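Local coordinates for hemolysin (PDB 3HVN), which probably binds cholesterol-containing host membranes and oligomerises there into large pores that lyse the cell, at residues F74-R79 / T388-S393; I409-V414 / I444-N449; L453-Q458 / K474-V479. The protein carries 1 engineered substitution. One frame throughout, in Å; residues are numbered along the deposited sequence.

Interaction 1. Residues F74-R79 / T388-S393; sequences FVVLRR and TVHNSS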
loop_
_atom_site.group_PDB
_atom_site.type_symbol
_atom_site.label_atom_id
_atom_site.label_comp_id
_atom_site.label_asym_id
_atom_site.label_seq_id
_atom_site.Cartn_x
_atom_site.Cartn_y
_atom_site.Cartn_z
ATOM N N PHE A 74 15.165 -18.274 11.066
ATOM C CA PHE A 74 14.355 -19.097 10.176
ATOM C C PHE A 74 13.406 -18.238 9.349
ATOM O O PHE A 74 12.550 -17.537 9.894
ATOM C CB PHE A 74 13.572 -20.144 10.973
ATOM C CG PHE A 74 12.887 -21.171 10.116
ATOM C CD1 PHE A 74 13.627 -22.046 9.338
ATOM C CD2 PHE A 74 11.507 -21.266 10.091
ATOM C CE1 PHE A 74 13.003 -22.993 8.548
ATOM C CE2 PHE A 74 10.876 -22.213 9.305
ATOM C CZ PHE A 74 11.626 -23.076 8.532
ATOM N N VAL A 75 13.570 -18.293 8.032
ATOM C CA VAL A 75 12.752 -17.509 7.115
ATOM C C VAL A 75 11.608 -18.335 6.536
ATOM O O VAL A 75 11.822 -19.216 5.703
ATOM C CB VAL A 75 13.593 -16.937 5.958
ATOM C CG1 VAL A 75 12.695 -16.277 4.923
ATOM C CG2 VAL A 75 14.624 -15.952 6.487
ATOM N N VAL A 76 10.394 -18.044 6.990
ATOM C CA VAL A 76 9.198 -18.690 6.469
ATOM C C VAL A 76 8.617 -17.862 5.331
ATOM O O VAL A 76 8.049 -16.793 5.556
ATOM C CB VAL A 76 8.127 -18.862 7.562
ATOM C CG1 VAL A 76 6.846 -19.428 6.966
ATOM C CG2 VAL A 76 8.643 -19.755 8.676
ATOM N N LEU A 77 8.769 -18.361 4.110
ATOM C CA LEU A 77 8.268 -17.666 2.932
ATOM C C LEU A 77 6.924 -18.240 2.494
ATOM O O LEU A 77 6.836 -19.396 2.070
ATOM C CB LEU A 77 9.286 -17.745 1.791
ATOM C CG LEU A 77 9.043 -16.864 0.562
ATOM C CD1 LEU A 77 10.341 -16.623 -0.193
ATOM C CD2 LEU A 77 7.989 -17.471 -0.355
ATOM N N ARG A 78 5.883 -17.421 2.606
ATOM C CA ARG A 78 4.537 -17.815 2.208
ATOM C C ARG A 78 3.957 -16.831 1.199
ATOM O O ARG A 78 3.643 -15.692 1.541
ATOM C CB ARG A 78 3.616 -17.899 3.428
ATOM C CG ARG A 78 4.063 -18.883 4.494
ATOM C CD ARG A 78 3.041 -18.963 5.617
ATOM N NE ARG A 78 3.476 -19.836 6.702
ATOM C CZ ARG A 78 2.748 -20.105 7.781
ATOM N NH1 ARG A 78 1.543 -19.568 7.921
ATOM N NH2 ARG A 78 3.222 -20.910 8.722
ATOM N N ARG A 79 3.816 -17.275 -0.045
ATOM C CA ARG A 79 3.238 -16.439 -1.091
ATOM C C ARG A 79 1.901 -17.012 -1.552
ATOM O O ARG A 79 1.834 -18.146 -2.027
ATOM C CB ARG A 79 4.205 -16.314 -2.272
ATOM C CG ARG A 79 4.614 -17.644 -2.888
ATOM C CD ARG A 79 5.722 -17.465 -3.914
ATOM N NE ARG A 79 6.972 -17.030 -3.297
ATOM C CZ ARG A 79 8.110 -16.854 -3.958
ATOM N NH1 ARG A 79 8.163 -17.074 -5.263
ATOM N NH2 ARG A 79 9.199 -16.457 -3.312
ATOM N N THR A 388 8.417 -14.572 7.225
ATOM C CA THR A 388 8.474 -14.427 8.674
ATOM C C THR A 388 9.819 -14.892 9.222
ATOM O O THR A 388 10.321 -15.946 8.839
ATOM C CB THR A 388 7.348 -15.221 9.360
ATOM O OG1 THR A 388 6.103 -14.954 8.704
ATOM C CG2 THR A 388 7.239 -14.833 10.827
ATOM N N VAL A 389 10.400 -14.104 10.119
ATOM C CA VAL A 389 11.691 -14.452 10.704
ATOM C C VAL A 389 11.528 -15.071 12.088
ATOM O O VAL A 389 10.781 -14.564 12.925
ATOM C CB VAL A 389 12.626 -13.227 10.790
ATOM C CG1 VAL A 389 12.017 -12.150 11.674
ATOM C CG2 VAL A 389 13.995 -13.640 11.308
ATOM N N HIS A 390 12.227 -16.178 12.322
ATOM C CA HIS A 390 12.180 -16.853 13.613
ATOM C C HIS A 390 13.587 -17.054 14.171
ATOM O O HIS A 390 14.330 -17.922 13.714
ATOM C CB HIS A 390 11.451 -18.192 13.492
ATOM C CG HIS A 390 10.083 -18.080 12.895
ATOM N ND1 HIS A 390 8.982 -17.682 13.623
ATOM C CD2 HIS A 390 9.637 -18.311 11.638
ATOM C CE1 HIS A 390 7.918 -17.674 12.841
ATOM N NE2 HIS A 390 8.288 -18.051 11.631
ATOM N N ASN A 391 13.940 -16.243 15.163
ATOM C CA ASN A 391 15.285 -16.249 15.732
ATOM C C ASN A 391 15.679 -17.571 16.383
ATOM O O ASN A 391 14.826 -18.383 16.739
ATOM C CB ASN A 391 15.436 -15.116 16.749
ATOM C CG ASN A 391 15.371 -13.745 16.110
ATOM O OD1 ASN A 391 15.518 -13.606 14.895
ATOM N ND2 ASN A 391 15.155 -12.720 16.926
ATOM N N SER A 392 16.985 -17.772 16.533
ATOM C CA SER A 392 17.507 -18.925 17.255
ATOM C C SER A 392 17.103 -18.848 18.724
ATOM O O SER A 392 16.586 -17.828 19.180
ATOM C CB SER A 392 19.032 -18.981 17.129
ATOM O OG SER A 392 19.571 -20.069 17.859
ATOM N N SER A 393 17.335 -19.930 19.460
ATOM C CA SER A 393 17.016 -19.971 20.884
ATOM C C SER A 393 18.119 -20.684 21.663
ATOM O O SER A 393 18.570 -21.755 21.267
ATOM C CB SER A 393 15.671 -20.663 21.110
ATOM O OG SER A 393 15.268 -20.569 22.464
#

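Interaction 2. Residues I409-V414 / I444-N449; sequences ITWEEV and IQIPGN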
loop_
_atom_site.group_PDB
_atom_site.type_symbol
_atom_site.label_atom_id
_atom_site.label_comp_id
_atom_site.label_asym_id
_atom_site.label_seq_id
_atom_site.Cartn_x
_atom_site.Cartn_y
_atom_site.Cartn_z
ATOM N N ILE A 409 15.751 -33.238 27.424
ATOM C CA ILE A 409 15.065 -32.110 26.801
ATOM C C ILE A 409 14.688 -32.404 25.348
ATOM O O ILE A 409 15.487 -32.960 24.578
ATOM C CB ILE A 409 15.901 -30.816 26.882
ATOM C CG1 ILE A 409 17.186 -30.953 26.067
ATOM C CG2 ILE A 409 16.229 -30.484 28.329
ATOM C CD1 ILE A 409 18.110 -29.762 26.179
ATOM N N THR A 410 13.469 -32.020 24.978
ATOM C CA THR A 410 12.936 -32.356 23.661
ATOM C C THR A 410 12.150 -31.210 23.025
ATOM O O THR A 410 11.782 -30.246 23.694
ATOM C CB THR A 410 12.029 -33.601 23.734
ATOM O OG1 THR A 410 11.662 -34.011 22.411
ATOM C CG2 THR A 410 10.773 -33.297 24.536
ATOM N N TRP A 411 11.903 -31.331 21.723
ATOM C CA TRP A 411 11.116 -30.356 20.975
ATOM C C TRP A 411 10.830 -30.888 19.571
ATOM O O TRP A 411 11.093 -32.054 19.278
ATOM C CB TRP A 411 11.848 -29.014 20.895
ATOM C CG TRP A 411 13.077 -29.047 20.038
ATOM C CD1 TRP A 411 13.158 -28.743 18.709
ATOM C CD2 TRP A 411 14.402 -29.404 20.448
ATOM N NE1 TRP A 411 14.450 -28.889 18.268
ATOM C CE2 TRP A 411 15.234 -29.293 19.316
ATOM C CE3 TRP A 411 14.966 -29.805 21.663
ATOM C CZ2 TRP A 411 16.599 -29.569 19.363
ATOM C CZ3 TRP A 411 16.321 -30.080 21.706
ATOM C CH2 TRP A 411 17.122 -29.961 20.563
ATOM N N GLU A 412 10.291 -30.034 18.707
ATOM C CA GLU A 412 10.006 -30.426 17.329
ATOM C C GLU A 412 10.340 -29.307 16.347
ATOM O O GLU A 412 10.213 -28.126 16.672
ATOM C CB GLU A 412 8.544 -30.859 17.180
ATOM C CG GLU A 412 7.529 -29.822 17.634
ATOM C CD GLU A 412 6.115 -30.372 17.670
ATOM O OE1 GLU A 412 5.959 -31.611 17.711
ATOM O OE2 GLU A 412 5.161 -29.567 17.660
ATOM N N GLU A 413 10.768 -29.685 15.146
ATOM C CA GLU A 413 11.204 -28.709 14.150
ATOM C C GLU A 413 10.295 -28.672 12.922
ATOM O O GLU A 413 9.830 -29.705 12.449
ATOM C CB GLU A 413 12.648 -28.987 13.726
ATOM C CG GLU A 413 13.652 -28.919 14.866
ATOM C CD GLU A 413 15.074 -29.174 14.407
ATOM O OE1 GLU A 413 15.279 -29.389 13.195
ATOM O OE2 GLU A 413 15.986 -29.158 15.260
ATOM N N VAL A 414 10.057 -27.469 12.409
ATOM C CA VAL A 414 9.194 -27.279 11.250
ATOM C C VAL A 414 9.911 -27.634 9.953
ATOM O O VAL A 414 10.997 -27.128 9.674
ATOM C CB VAL A 414 8.702 -25.822 11.147
ATOM C CG1 VAL A 414 7.686 -25.687 10.024
ATOM C CG2 VAL A 414 8.109 -25.365 12.468
ATOM N N ILE A 444 22.773 -24.976 24.697
ATOM C CA ILE A 444 22.195 -25.637 23.533
ATOM C C ILE A 444 21.490 -24.646 22.610
ATOM O O ILE A 444 20.876 -23.676 23.068
ATOM C CB ILE A 444 21.223 -26.765 23.940
ATOM C CG1 ILE A 444 21.043 -27.757 22.791
ATOM C CG2 ILE A 444 19.887 -26.194 24.373
ATOM C CD1 ILE A 444 20.093 -28.887 23.113
ATOM N N GLN A 445 21.588 -24.903 21.309
ATOM C CA GLN A 445 21.054 -24.003 20.294
ATOM C C GLN A 445 19.844 -24.591 19.573
ATOM O O GLN A 445 19.985 -25.302 18.577
ATOM C CB GLN A 445 22.140 -23.654 19.273
ATOM C CG GLN A 445 23.311 -22.878 19.850
ATOM C CD GLN A 445 22.947 -21.448 20.195
ATOM O OE1 GLN A 445 22.046 -20.862 19.594
ATOM N NE2 GLN A 445 23.653 -20.876 21.164
ATOM N N ILE A 446 18.656 -24.287 20.084
ATOM C CA ILE A 446 17.414 -24.672 19.429
ATOM C C ILE A 446 17.156 -23.740 18.250
ATOM O O ILE A 446 17.145 -22.519 18.410
ATOM C CB ILE A 446 16.223 -24.594 20.399
ATOM C CG1 ILE A 446 16.603 -25.175 21.763
ATOM C CG2 ILE A 446 15.014 -25.314 19.821
ATOM C CD1 ILE A 446 17.006 -26.631 21.714
ATOM N N PRO A 447 16.954 -24.316 17.055
ATOM C CA PRO A 447 16.743 -23.539 15.828
ATOM C C PRO A 447 15.455 -22.724 15.876
ATOM O O PRO A 447 14.588 -22.988 16.709
ATOM C CB PRO A 447 16.644 -24.616 14.743
ATOM C CG PRO A 447 17.277 -25.833 15.337
ATOM C CD PRO A 447 16.966 -25.765 16.796
ATOM N N GLY A 448 15.337 -21.746 14.984
ATOM C CA GLY A 448 14.157 -20.903 14.924
ATOM C C GLY A 448 12.928 -21.660 14.461
ATOM O O GLY A 448 11.808 -21.357 14.874
ATOM N N ASN A 449 13.138 -22.649 13.598
ATOM C CA ASN A 449 12.040 -23.462 13.089
ATOM C C ASN A 449 11.597 -24.525 14.087
ATOM O O ASN A 449 11.063 -25.561 13.702
ATOM C CB ASN A 449 12.425 -24.125 11.765
ATOM C CG ASN A 449 13.564 -25.115 11.917
ATOM O OD1 ASN A 449 13.410 -26.303 11.637
ATOM N ND2 ASN A 449 14.715 -24.629 12.366
#

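Interaction 3. Residues L453-Q458 / K474-V479; sequences LHVNIQ and KDLPLV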
loop_
_atom_site.group_PDB
_atom_site.type_symbol
_atom_site.label_atom_id
_atom_site.label_comp_id
_atom_site.label_asym_id
_atom_site.label_seq_id
_atom_site.Cartn_x
_atom_site.Cartn_y
_atom_site.Cartn_z
ATOM N N LEU A 453 8.996 -26.766 23.176
ATOM C CA LEU A 453 10.164 -27.161 23.953
ATOM C C LEU A 453 9.761 -27.738 25.304
ATOM O O LEU A 453 8.906 -27.184 25.994
ATOM C CB LEU A 453 11.095 -25.965 24.161
ATOM C CG LEU A 453 12.136 -26.104 25.276
ATOM C CD1 LEU A 453 13.130 -27.214 24.960
ATOM C CD2 LEU A 453 12.858 -24.785 25.508
ATOM N N HIS A 454 10.380 -28.853 25.677
ATOM C CA HIS A 454 10.152 -29.442 26.989
ATOM C C HIS A 454 11.455 -29.868 27.658
ATOM O O HIS A 454 12.318 -30.496 27.033
ATOM C CB HIS A 454 9.195 -30.631 26.905
ATOM C CG HIS A 454 8.919 -31.270 28.230
ATOM N ND1 HIS A 454 8.075 -30.711 29.164
ATOM C CD2 HIS A 454 9.383 -32.416 28.782
ATOM C CE1 HIS A 454 8.026 -31.487 30.232
ATOM N NE2 HIS A 454 8.811 -32.529 30.026
ATOM N N VAL A 455 11.581 -29.523 28.937
ATOM C CA VAL A 455 12.772 -29.843 29.711
ATOM C C VAL A 455 12.444 -30.727 30.910
ATOM O O VAL A 455 11.578 -30.396 31.727
ATOM C CB VAL A 455 13.480 -28.568 30.209
ATOM C CG1 VAL A 455 14.649 -28.928 31.117
ATOM C CG2 VAL A 455 13.946 -27.729 29.029
ATOM N N ASN A 456 13.145 -31.854 30.999
ATOM C CA ASN A 456 12.983 -32.789 32.105
ATOM C C ASN A 456 14.333 -33.241 32.648
ATOM O O ASN A 456 15.076 -33.959 31.977
ATOM C CB ASN A 456 12.158 -34.002 31.665
ATOM C CG ASN A 456 11.901 -34.982 32.798
ATOM O OD1 ASN A 456 12.718 -35.131 33.708
ATOM N ND2 ASN A 456 10.761 -35.661 32.743
ATOM N N ILE A 457 14.646 -32.814 33.866
ATOM C CA ILE A 457 15.885 -33.205 34.523
ATOM C C ILE A 457 15.611 -33.859 35.873
ATOM O O ILE A 457 14.842 -33.337 36.689
ATOM C CB ILE A 457 16.833 -32.007 34.703
ATOM C CG1 ILE A 457 16.083 -30.825 35.313
ATOM C CG2 ILE A 457 17.428 -31.603 33.372
ATOM C CD1 ILE A 457 16.820 -29.509 35.202
ATOM N N GLN A 458 16.243 -35.007 36.095
ATOM C CA GLN A 458 16.050 -35.773 37.319
ATOM C C GLN A 458 17.376 -35.952 38.053
ATOM O O GLN A 458 18.445 -35.772 37.471
ATOM C CB GLN A 458 15.440 -37.138 36.994
ATOM C CG GLN A 458 14.220 -37.067 36.088
ATOM C CD GLN A 458 13.789 -38.428 35.577
ATOM O OE1 GLN A 458 14.194 -39.461 36.109
ATOM N NE2 GLN A 458 12.961 -38.435 34.539
ATOM N N LYS A 474 9.227 -29.256 32.752
ATOM C CA LYS A 474 8.376 -28.168 32.277
ATOM C C LYS A 474 8.356 -28.000 30.761
ATOM O O LYS A 474 9.340 -28.284 30.074
ATOM C CB LYS A 474 8.793 -26.840 32.919
ATOM C CG LYS A 474 8.582 -26.763 34.422
ATOM C CD LYS A 474 8.986 -25.398 34.958
ATOM C CE LYS A 474 8.906 -25.348 36.474
ATOM N NZ LYS A 474 9.385 -24.043 37.008
ATOM N N ASP A 475 7.218 -27.535 30.254
ATOM C CA ASP A 475 7.125 -27.045 28.888
ATOM C C ASP A 475 7.628 -25.609 28.897
ATOM O O ASP A 475 7.137 -24.781 29.664
ATOM C CB ASP A 475 5.678 -27.082 28.395
ATOM C CG ASP A 475 5.118 -28.488 28.322
ATOM O OD1 ASP A 475 3.882 -28.631 28.200
ATOM O OD2 ASP A 475 5.909 -29.450 28.384
ATOM N N LEU A 476 8.611 -25.312 28.056
ATOM C CA LEU A 476 9.230 -23.991 28.070
ATOM C C LEU A 476 9.061 -23.243 26.754
ATOM O O LEU A 476 9.197 -23.826 25.678
ATOM C CB LEU A 476 10.715 -24.099 28.420
ATOM C CG LEU A 476 11.048 -24.683 29.795
ATOM C CD1 LEU A 476 12.549 -24.673 30.030
ATOM C CD2 LEU A 476 10.329 -23.912 30.890
ATOM N N PRO A 477 8.755 -21.940 26.842
ATOM C CA PRO A 477 8.719 -21.056 25.674
ATOM C C PRO A 477 10.121 -20.883 25.108
ATOM O O PRO A 477 11.082 -20.821 25.874
ATOM C CB PRO A 477 8.224 -19.726 26.256
ATOM C CG PRO A 477 7.564 -20.083 27.546
ATOM C CD PRO A 477 8.331 -21.250 28.070
ATOM N N LEU A 478 10.241 -20.808 23.788
ATOM C CA LEU A 478 11.547 -20.649 23.159
ATOM C C LEU A 478 12.036 -19.206 23.228
ATOM O O LEU A 478 12.192 -18.541 22.203
ATOM C CB LEU A 478 11.513 -21.138 21.711
ATOM C CG LEU A 478 11.471 -22.658 21.550
ATOM C CD1 LEU A 478 11.434 -23.040 20.084
ATOM C CD2 LEU A 478 12.666 -23.297 22.240
ATOM N N VAL A 479 12.276 -18.731 24.445
ATOM C CA VAL A 479 12.776 -17.381 24.661
ATOM C C VAL A 479 14.216 -17.269 24.167
ATOM O O VAL A 479 14.870 -18.280 23.909
ATOM C CB VAL A 479 12.707 -16.994 26.152
ATOM C CG1 VAL A 479 13.784 -17.726 26.940
ATOM C CG2 VAL A 479 12.838 -15.488 26.325
#

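Interaction 1. Residues F74-R79 / T388-S393
F74 and H390 face each other as a hydrogen-bonded pair where strands 74-79 and 388-391 run antiparallel, their directions 158° apart and their axes 4.6 Å from each other at closest approach. The two backbones exchange both N-H...O bonds at this pair, and V76 with T388 repeats the exchange two residues along. Of the four bonds V76 N to T388 O is the straightest, at 170°, and it lies in the carbonyl plane. Between them sits the non-hydrogen-bonded pair V75 and V389, whose short branched side chains project from the other face of the sheet.

The face that carries F74, V76, T388 and H390 holds the side-chain contact. The CD2/NE2 side of the H390 imidazole meets both partners across the strands: its CD2 comes to the edge of the phenyl ring, 3.8 Å from F74 CD2, while V76 CG2 stands at the imidazole's own edge, 3.4 Å from H390 NE2. With CG anti to the carbonyl carbon (chi1 -54°), the H390 ring leans back along its strand toward V76. T388 adds a looser contact, its CB 4.1 Å from V76 CB. Beta-branched V76 and T388 suit an extended backbone, and the H390 ring sets its CD2 against the edge of the flat phenyl ring, the two side chains crossing obliquely. Beyond them, Y416 of strand 404-416 packs on F74 and V76.

This pairing belongs to the long, curved sheet of domain 2 in cholesterol-dependent cytolysins, close to where the chain passes into the C-terminal domain. Because main-chain bonds fix the register and the side chains add mostly apolar contact, the join probably depends little on the charge of H390, whose NE2 and CD2 lie against V76 CG2 here.

Interaction 2. Residues I409-V414 / I444-N449
The end of I446 fits against the indole of W411: its CD1 methyl sits over one face of the six-membered ring, 3.5 Å from the ring centroid and only 12° off the normal, a CH-pi contact. I446 CG2 lies toward the five-membered half, 3.9 Å from W411 NE1, so the two methyls of one isoleucine spread along the ring system. A broad flat tryptophan gives such a branched side chain a wide surface to rest on. The indole is brought in by a chi1 of 69°, which sets CG between the backbone N and the carbonyl carbon.

Beside this, I409 and I444 reach toward each other tip to tip, CD1 to CD1 at 3.8 Å. I444 CD1 also comes 4.1 Å from W411 CH2 and so fills the notch between I409 and W411. On the other flank the ring of P447 is a rigid bump against the carboxylate of E413, P447 CG lying 3.6 Å from E413 OE2. That same OE2 lies in the plane of the indole at its edge and accepts a weak hydrogen bond from W411 NE1, which may help to hold the ring's rotation. Finally the chains draw together: V414 N donates to N449 O, though the modelled distance of 2.5 Å is too short to be trusted in detail, and N449 CB approaches V414 CB.

Strand 404-416 belongs to the four-stranded sheet of the C-terminal beta sandwich and strand 440-446 to the opposing sheet; their segment axes are 10.3 Å apart, with side chains filling the interval. W429 of strand 422-437 and L395 of strand 376-401 touch both I409 and I444, A450 of strand 450-460 lies against W411, and W424 of strand 422-437 packs on V414.

Interaction 3. Residues L453-Q458 / K474-V479
H454 and D475 meet on one face of an antiparallel pair, and the histidine can be traced outward from its backbone. Its CB lies nearest to D475 OD2. From there the ring is carried off with CG anti to the backbone N (chi1 -180°), and CG comes equally close to D475 OD2 and to K474 O. ND1 donates a hydrogen bond to D475 OD2 at 2.6 Å, bent to 133° at the hydrogen; it meets the oxygen nearly along its C-O axis, although OD2 stands 31° out of the imidazole plane. K474 O is also near ND1, but the angle is too poor for a bond. H454 CE1 passes K474 O at 3.5 Å. At the tip, NE2 makes a weak hydrogen bond with D473 OD1. A histidine suits this place because it can offer a polar nitrogen at each side of its ring; with aspartates at both, the protonated form would probably be favoured.

The two segments are arms of the beta hairpin 450-460/468-476, at one edge of the four-stranded sheet in the C-terminal beta sandwich, strand 468-476 being the outermost there. V455 and K474 form a hydrogen-bonded pair, with V455 N to K474 O at 2.8 Å and K474 N to V455 O likewise.

The opposite face, with L453, V455, L476 and K474, is mostly apolar and turns toward strand 481-487, where I484 packs on V455. V455 CG2 touches L476 CD1 at 3.5 Å, while L453 CD2 lies 3.7 Å from L476 CB. Just past the strand, L478 is the centre of an inverse gamma turn, which brings its CD2 within 3.6 Å of L453 CD2, so the two leucine branches share one apolar patch. K474, the polar member at the rim, extends its long chain to Y495 OH with its NZ.

Following the chain from the N terminus, interaction 1 closes the longest loop: some 308 residues separate 74-79 from 388-393, and the return strand 376-401 then leads on to the C-terminal beta sandwich. Interaction 2 closes a loop of 29 residues and joins that sandwich's two sheets, while interaction 3, with 15 residues between its segments, closes the hairpin 450-460/468-476 at one edge of the four-stranded sheet. The three lie in series, neither nesting nor crossing. Their segments nevertheless touch: S393 N probably bonds to I446 O and S393 OG to V479 O, tying interaction 1 to both others, while T410 O probably accepts from H454 N, linking strands 404-416 and 450-460 of interactions 2 and 3.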